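Putative cell adhesion protein (Bacteroides thetaiotaomicron, PDB 4DGU) probably acts in cell adhesion as a pilus-related surface protein of the fimbrillin-like family, and binds zinc ions. Local coordinates at residues F14-D19 against T56-G61; I46-S51 against D63-N68. All blocks are in the same frame, centred on the assembly; numbering follows the deposited sequence.

From the N terminus the chain first lays down the strand of 14-19, then passes through two short helices to the strand of 46-51, turns back antiparallel along it as 56-61, and continues to 63-68. Interaction 1 closes the longer loop, joining 56-61 to the first strand; interaction 2 closes a shorter one, joining 63-68 to 46-51. Because the four segments alternate along the chain, the two loops cross. Both join one margin of the large mixed sheet (45-50 and 56-59) to the other (13-20 and 65-66). Their centres lie only 8 Å apart, linked by backbone hydrogen bonds, Phe58 N to Ile46 O and Met48 N to Thr56 O, both 2.8 Å.

Interaction 1 (F14-D19 against T56-G61); sequences FSISID and TPFIVG
Ile16 packs against Phe58, and Ile18 against Val60, in a buried apolar contact between strand 13-20 and strand 56-59 with the loop that follows it. Here 14-19 and 56-61 meet through side chains, with a closest CA separation of 6.9 Å between Ile16 and Val60. Ile16 comes in over one face of the Phe58 ring. Its CG1 sits 4.0 Å from the ring centroid and 28° off the normal, a CH-pi arrangement displaced toward the far end of the ring, where CG1 to Phe58 CZ is 3.5 Å. The branching carbon adds to the cover, Ile16 CB lying 3.7 Å from Phe58 CE1. Phe58 carries its ring across because CG stands anti to the backbone N (chi1 -174°). Beyond CG1, the Ile16 CD1 methyl turns to the edge of the Phe14 ring, roughly in its plane, so Ile16 touches Phe58 over a face and Phe14 at an edge. In the large mixed sheet of this fimbrillin-like protein, strand 56-59 pairs with strand 45-50 at one margin, while strand 13-20 pairs with strands 120-135 and 65-66 toward the other, and the two margins face each other here. Strand 120-135 supports Ile16 through Val121 and Leu123. Farther along, past the end of strand 56-59, Val60 offers both of its methyls: Ile18 CG1 is 3.8 Å from Val60 CG1, and Ile18 CD1 reaches 4.1 Å from Val60 CG2. Ile40, from the intervening loop, packs on both Ile18 and Val60.

Interaction 2 (I46-S51 against D63-N68); sequences ISMAAS and DSRAWN
The guanidinium of Arg65 has the Met48 methyl CE over one face and the Met48 carbonyl oxygen at its edge, close to its plane. The methyl stands 3.3 Å above the guanidinium plane, offset toward the rim, with CE 3.5 Å from both Arg65 CZ and NE. This is a buried junction between the margins of the large mixed sheet of the fimbrillin-like fold, where an arginine from the short strand 65-66 spans the gap to strand 45-50; the CA atoms of Met48 and Arg65 remain 10.0 Å apart. A single residue thus holds the arginine with both its side chain and its backbone. Met48, modelled as selenomethionine, extends from the main chain with CG anti to the backbone N and then bends at its last torsion (chi3 65°), which folds CE over the guanidinium. The methyl also touches the aliphatic part of the arm, at 3.6 Å from Arg65 CD. Phe14 packs on that arm and Phe58 beside the head. Arg65 NH2 makes a weak hydrogen bond to Thr56 O, and NE a long, weak ion pair with Glu69 OE1; these carbonyl and carboxylate oxygens probably help to offset the buried charge. Met48 O in turn makes a weak hydrogen bond with Thr56 OG1. The bond from Arg65 NH1 to Met48 O is 3.2 Å long and fairly straight at the hydrogen (163°), yet NH1 approaches from well above the carbonyl plane, 72° out of it.

Interaction 1 (F14-D19 against T56-G61)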
ATOM      1  N   PHE A  14       6.514 -44.134  13.159  1.00 58.06           N
ATOM      2  CA  PHE A  14       6.618 -43.140  12.100  1.00 54.41           C
ATOM      3  C   PHE A  14       7.802 -42.218  12.329  1.00 57.72           C
ATOM      4  O   PHE A  14       8.135 -41.898  13.477  1.00 57.37           O
ATOM      5  CB  PHE A  14       5.320 -42.309  11.955  1.00 53.14           C
ATOM      6  CG  PHE A  14       4.907 -41.455  13.134  1.00 51.86           C
ATOM      7  CD1 PHE A  14       5.356 -40.146  13.260  1.00 52.64           C
ATOM      8  CD2 PHE A  14       4.020 -41.937  14.086  1.00 51.59           C
ATOM      9  CE1 PHE A  14       4.935 -39.349  14.323  1.00 52.32           C
ATOM     10  CE2 PHE A  14       3.595 -41.128  15.140  1.00 53.30           C
ATOM     11  CZ  PHE A  14       4.057 -39.849  15.257  1.00 51.48           C
ATOM     12  N   SER A  15       8.414 -41.761  11.223  1.00 53.49           N
ATOM     13  CA  SER A  15       9.493 -40.784  11.273  1.00 52.92           C
ATOM     14  C   SER A  15       8.897 -39.389  11.012  1.00 55.12           C
ATOM     15  O   SER A  15       7.760 -39.271  10.520  1.00 52.83           O
ATOM     16  CB  SER A  15      10.590 -41.133  10.272  1.00 56.24           C
ATOM     17  OG  SER A  15      10.132 -41.026   8.935  1.00 60.16           O
ATOM     18  N   ILE A  16       9.647 -38.347  11.365  1.00 51.40           N
ATOM     19  CA  ILE A  16       9.218 -36.969  11.169  1.00 50.22           C
ATOM     20  C   ILE A  16      10.145 -36.293  10.144  1.00 56.62           C
ATOM     21  O   ILE A  16      11.358 -36.551  10.122  1.00 58.12           O
ATOM     22  CB  ILE A  16       9.179 -36.232  12.546  1.00 52.23           C
ATOM     23  CG1 ILE A  16       8.015 -36.727  13.457  1.00 52.23           C
ATOM     24  CG2 ILE A  16       9.254 -34.692  12.452  1.00 51.24           C
ATOM     25  CD1 ILE A  16       6.605 -36.311  13.100  1.00 55.45           C
ATOM     26  N   SER A  17       9.554 -35.441   9.293  1.00 52.69           N
ATOM     27  CA  SER A  17      10.258 -34.601   8.328  1.00 52.29           C
ATOM     28  C   SER A  17       9.840 -33.159   8.586  1.00 52.78           C
ATOM     29  O   SER A  17       8.676 -32.899   8.903  1.00 51.99           O
ATOM     30  CB  SER A  17      10.011 -35.048   6.889  1.00 56.55           C
ATOM     31  OG  SER A  17       8.775 -34.584   6.382  1.00 68.27           O
ATOM     32  N   ILE A  18      10.803 -32.238   8.517  1.00 48.00           N
ATOM     33  CA  ILE A  18      10.598 -30.810   8.799  1.00 44.79           C
ATOM     34  C   ILE A  18      10.310 -30.060   7.518  1.00 47.16           C
ATOM     35  O   ILE A  18      11.194 -29.875   6.687  1.00 47.32           O
ATOM     36  CB  ILE A  18      11.822 -30.208   9.562  1.00 46.73           C
ATOM     37  CG1 ILE A  18      12.200 -31.051  10.810  1.00 46.13           C
ATOM     38  CG2 ILE A  18      11.609 -28.709   9.899  1.00 45.85           C
ATOM     39  CD1 ILE A  18      11.051 -31.283  11.873  1.00 47.18           C
ATOM     40  N   ASP A  19       9.085 -29.593   7.373  1.00 43.27           N
ATOM     41  CA  ASP A  19       8.692 -28.848   6.189  1.00 42.71           C
ATOM     42  C   ASP A  19       8.215 -27.465   6.614  1.00 47.50           C
ATOM     43  O   ASP A  19       8.230 -27.160   7.807  1.00 45.20           O
ATOM     44  CB  ASP A  19       7.619 -29.631   5.405  1.00 44.71           C
ATOM     45  CG  ASP A  19       8.131 -30.804   4.577  1.00 56.53           C
ATOM     46  OD1 ASP A  19       9.349 -30.824   4.239  1.00 59.63           O
ATOM     47  OD2 ASP A  19       7.312 -31.672   4.217  1.00 62.98           O
ATOM     48  N   THR A  56       5.521 -34.035  24.224  1.00 55.18           N
ATOM     49  CA  THR A  56       6.642 -34.870  24.670  1.00 56.21           C
ATOM     50  C   THR A  56       7.843 -34.585  23.742  1.00 60.59           C
ATOM     51  O   THR A  56       7.644 -34.222  22.573  1.00 57.48           O
ATOM     52  CB  THR A  56       6.251 -36.364  24.753  1.00 59.91           C
ATOM     53  OG1 THR A  56       5.618 -36.778  23.538  1.00 58.48           O
ATOM     54  CG2 THR A  56       5.332 -36.671  25.944  1.00 51.38           C
ATOM     55  N   PRO A  57       9.086 -34.680  24.248  1.00 60.07           N
ATOM     56  CA  PRO A  57      10.237 -34.393  23.378  1.00 59.70           C
ATOM     57  C   PRO A  57      10.397 -35.416  22.259  1.00 61.70           C
ATOM     58  O   PRO A  57      10.029 -36.582  22.419  1.00 62.59           O
ATOM     59  CB  PRO A  57      11.443 -34.424  24.328  1.00 64.33           C
ATOM     60  CG  PRO A  57      10.905 -34.654  25.711  1.00 70.11           C
ATOM     61  CD  PRO A  57       9.506 -35.127  25.595  1.00 64.17           C
ATOM     62  N   PHE A  58      10.929 -34.961  21.112  1.00 55.95           N
ATOM     63  CA  PHE A  58      11.233 -35.776  19.927  1.00 54.10           C
ATOM     64  C   PHE A  58      12.536 -35.274  19.288  1.00 57.22           C
ATOM     65  O   PHE A  58      12.636 -34.088  18.946  1.00 55.00           O
ATOM     66  CB  PHE A  58      10.073 -35.733  18.918  1.00 53.78           C
ATOM     67  CG  PHE A  58      10.228 -36.643  17.721  1.00 55.00           C
ATOM     68  CD1 PHE A  58      11.037 -36.277  16.644  1.00 56.40           C
ATOM     69  CD2 PHE A  58       9.519 -37.844  17.642  1.00 56.86           C
ATOM     70  CE1 PHE A  58      11.174 -37.113  15.529  1.00 57.74           C
ATOM     71  CE2 PHE A  58       9.632 -38.669  16.518  1.00 59.72           C
ATOM     72  CZ  PHE A  58      10.469 -38.306  15.470  1.00 57.70           C
ATOM     73  N   ILE A  59      13.536 -36.178  19.139  1.00 54.27           N
ATOM     74  CA  ILE A  59      14.835 -35.846  18.525  1.00 53.34           C
ATOM     75  C   ILE A  59      14.705 -36.044  17.019  1.00 56.75           C
ATOM     76  O   ILE A  59      14.464 -37.154  16.543  1.00 57.21           O
ATOM     77  CB  ILE A  59      16.012 -36.638  19.149  1.00 57.29           C
ATOM     78  CG1 ILE A  59      16.097 -36.335  20.670  1.00 57.35           C
ATOM     79  CG2 ILE A  59      17.335 -36.275  18.450  1.00 58.06           C
ATOM     80  CD1 ILE A  59      16.535 -37.451  21.538  1.00 55.16           C
ATOM     81  N   VAL A  60      14.809 -34.939  16.281  1.00 51.68           N
ATOM     82  CA  VAL A  60      14.645 -34.902  14.832  1.00 49.72           C
ATOM     83  C   VAL A  60      15.815 -35.627  14.146  1.00 56.18           C
ATOM     84  O   VAL A  60      16.969 -35.518  14.579  1.00 55.66           O
ATOM     85  CB  VAL A  60      14.460 -33.441  14.337  1.00 51.72           C
ATOM     86  CG1 VAL A  60      14.358 -33.381  12.806  1.00 50.49           C
ATOM     87  CG2 VAL A  60      13.222 -32.805  14.987  1.00 49.95           C
ATOM     88  N   GLY A  61      15.464 -36.410  13.118  1.00 56.65           N
ATOM     89  CA  GLY A  61      16.380 -37.214  12.314  1.00 58.64           C
ATOM     90  C   GLY A  61      16.951 -38.422  13.032  1.00 64.84           C
ATOM     91  O   GLY A  61      17.862 -39.079  12.510  1.00 65.91           O
TER

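Interaction 2 (I46-S51 against D63-N68)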
ATOM      1  N   ILE A  46      12.230 -31.156  19.491  1.00 53.74           N
ATOM      2  CA  ILE A  46      10.928 -30.479  19.395  1.00 51.18           C
ATOM      3  C   ILE A  46       9.982 -31.098  20.436  1.00 55.07           C
ATOM      4  O   ILE A  46      10.161 -32.258  20.819  1.00 53.51           O
ATOM      5  CB  ILE A  46      10.285 -30.549  17.970  1.00 51.46           C
ATOM      6  CG1 ILE A  46      10.044 -32.017  17.514  1.00 51.81           C
ATOM      7  CG2 ILE A  46      11.055 -29.725  16.929  1.00 48.08           C
ATOM      8  CD1 ILE A  46       8.932 -32.186  16.603  1.00 54.55           C
ATOM      9  N   SER A  47       8.981 -30.319  20.876  1.00 51.19           N
ATOM     10  CA  SER A  47       7.901 -30.788  21.735  1.00 50.32           C
ATOM     11  C   SER A  47       6.775 -31.149  20.808  1.00 53.36           C
ATOM     12  O   SER A  47       6.268 -30.274  20.110  1.00 50.64           O
ATOM     13  CB  SER A  47       7.459 -29.715  22.726  1.00 51.32           C
ATOM     14  OG  SER A  47       8.523 -29.383  23.589  1.00 62.54           O
HETATM   15  N   MSE A  48       6.409 -32.424  20.739  1.00 50.64           N
HETATM   16  CA  MSE A  48       5.347 -32.828  19.846  1.00 49.07           C
HETATM   17  C   MSE A  48       4.212 -33.537  20.596  1.00 53.25           C
HETATM   18  O   MSE A  48       4.459 -34.222  21.576  1.00 53.89           O
HETATM   19  CB  MSE A  48       5.921 -33.718  18.759  1.00 51.64           C
HETATM   20  CG  MSE A  48       4.922 -34.031  17.694  1.00 59.59           C
HETATM   21 SE   MSE A  48       5.655 -35.063  16.270  0.75 69.44          SE
HETATM   22  CE  MSE A  48       6.079 -36.682  17.224  1.00 67.65           C
ATOM     23  N   ALA A  49       2.965 -33.308  20.170  1.00 48.19           N
ATOM     24  CA  ALA A  49       1.764 -33.912  20.735  1.00 47.16           C
ATOM     25  C   ALA A  49       0.718 -34.189  19.657  1.00 49.35           C
ATOM     26  O   ALA A  49       0.661 -33.502  18.630  1.00 45.44           O
ATOM     27  CB  ALA A  49       1.157 -32.997  21.788  1.00 47.73           C
ATOM     28  N   ALA A  50      -0.092 -35.216  19.895  1.00 47.35           N
ATOM     29  CA  ALA A  50      -1.270 -35.493  19.107  1.00 46.86           C
ATOM     30  C   ALA A  50      -2.369 -34.703  19.776  1.00 52.22           C
ATOM     31  O   ALA A  50      -2.301 -34.483  20.999  1.00 50.65           O
ATOM     32  CB  ALA A  50      -1.583 -36.977  19.099  1.00 47.87           C
ATOM     33  N   SER A  51      -3.381 -34.270  19.002  1.00 50.13           N
ATOM     34  CA  SER A  51      -4.496 -33.487  19.539  1.00 49.78           C
ATOM     35  C   SER A  51      -5.056 -34.097  20.851  1.00 55.59           C
ATOM     36  O   SER A  51      -5.255 -35.311  20.968  1.00 56.73           O
ATOM     37  CB  SER A  51      -5.594 -33.319  18.488  1.00 51.81           C
ATOM     38  OG  SER A  51      -6.907 -33.175  19.017  1.00 61.42           O
ATOM     39  N   ASP A  63      14.760 -39.985  16.293  1.00 61.61           N
ATOM     40  CA  ASP A  63      13.619 -40.652  16.908  1.00 60.06           C
ATOM     41  C   ASP A  63      12.599 -41.137  15.883  1.00 65.62           C
ATOM     42  O   ASP A  63      12.618 -40.777  14.700  1.00 63.92           O
ATOM     43  CB  ASP A  63      12.921 -39.744  17.957  1.00 59.51           C
ATOM     44  CG  ASP A  63      13.557 -39.719  19.338  1.00 70.01           C
ATOM     45  OD1 ASP A  63      14.586 -40.401  19.534  1.00 75.09           O
ATOM     46  OD2 ASP A  63      13.031 -39.005  20.226  1.00 74.14           O
ATOM     47  N   SER A  64      11.736 -42.018  16.374  1.00 65.36           N
ATOM     48  CA  SER A  64      10.567 -42.591  15.729  1.00 65.56           C
ATOM     49  C   SER A  64       9.505 -42.663  16.815  1.00 69.91           C
ATOM     50  O   SER A  64       9.839 -42.867  17.989  1.00 71.98           O
ATOM     51  CB  SER A  64      10.871 -43.955  15.116  1.00 69.78           C
ATOM     52  OG  SER A  64      11.358 -44.863  16.090  1.00 85.71           O
ATOM     53  N   ARG A  65       8.263 -42.351  16.469  1.00 62.59           N
ATOM     54  CA  ARG A  65       7.210 -42.406  17.466  1.00 60.53           C
ATOM     55  C   ARG A  65       6.269 -43.567  17.148  1.00 59.20           C
ATOM     56  O   ARG A  65       5.984 -43.812  15.981  1.00 57.10           O
ATOM     57  CB  ARG A  65       6.459 -41.064  17.553  1.00 59.93           C
ATOM     58  CG  ARG A  65       5.485 -41.020  18.732  1.00 69.21           C
ATOM     59  CD  ARG A  65       5.121 -39.627  19.147  1.00 69.24           C
ATOM     60  NE  ARG A  65       6.228 -38.969  19.832  1.00 70.38           N
ATOM     61  CZ  ARG A  65       6.107 -37.824  20.490  1.00 76.52           C
ATOM     62  NH1 ARG A  65       4.933 -37.211  20.561  1.00 49.56           N
ATOM     63  NH2 ARG A  65       7.170 -37.266  21.058  1.00 60.75           N
ATOM     64  N   ALA A  66       5.810 -44.283  18.193  1.00 55.70           N
ATOM     65  CA  ALA A  66       4.848 -45.381  18.124  1.00 55.72           C
ATOM     66  C   ALA A  66       3.476 -44.842  17.676  1.00 56.09           C
ATOM     67  O   ALA A  66       3.073 -43.760  18.111  1.00 53.00           O
ATOM     68  CB  ALA A  66       4.743 -46.032  19.490  1.00 57.58           C
ATOM     69  N   TRP A  67       2.756 -45.586  16.831  1.00 54.18           N
ATOM     70  CA  TRP A  67       1.455 -45.118  16.359  1.00 54.32           C
ATOM     71  C   TRP A  67       0.322 -45.282  17.431  1.00 62.32           C
ATOM     72  O   TRP A  67      -0.843 -45.025  17.112  1.00 61.79           O
ATOM     73  CB  TRP A  67       1.069 -45.766  15.007  1.00 52.30           C
ATOM     74  CG  TRP A  67       1.464 -44.952  13.799  1.00 51.89           C
ATOM     75  CD1 TRP A  67       2.360 -45.303  12.826  1.00 54.97           C
ATOM     76  CD2 TRP A  67       0.974 -43.646  13.438  1.00 49.77           C
ATOM     77  NE1 TRP A  67       2.444 -44.309  11.873  1.00 52.84           N
ATOM     78  CE2 TRP A  67       1.597 -43.285  12.220  1.00 52.81           C
ATOM     79  CE3 TRP A  67       0.057 -42.753  14.019  1.00 49.02           C
ATOM     80  CZ2 TRP A  67       1.351 -42.059  11.592  1.00 50.25           C
ATOM     81  CZ3 TRP A  67      -0.178 -41.540  13.402  1.00 48.45           C
ATOM     82  CH2 TRP A  67       0.476 -41.193  12.213  1.00 48.64           C
ATOM     83  N   ASN A  68       0.672 -45.603  18.691  1.00 61.91           N
ATOM     84  CA  ASN A  68      -0.295 -45.696  19.786  1.00 63.60           C
ATOM     85  C   ASN A  68      -0.481 -44.331  20.419  1.00 69.25           C
ATOM     86  O   ASN A  68      -1.598 -43.996  20.810  1.00 70.39           O
ATOM     87  CB  ASN A  68       0.069 -46.739  20.853  1.00 66.39           C
ATOM     88  CG  ASN A  68       1.517 -47.048  20.984  1.00 89.63           C
ATOM     89  OD1 ASN A  68       2.048 -47.893  20.265  1.00 93.37           O
ATOM     90  ND2 ASN A  68       2.175 -46.383  21.918  1.00 74.91           N
TER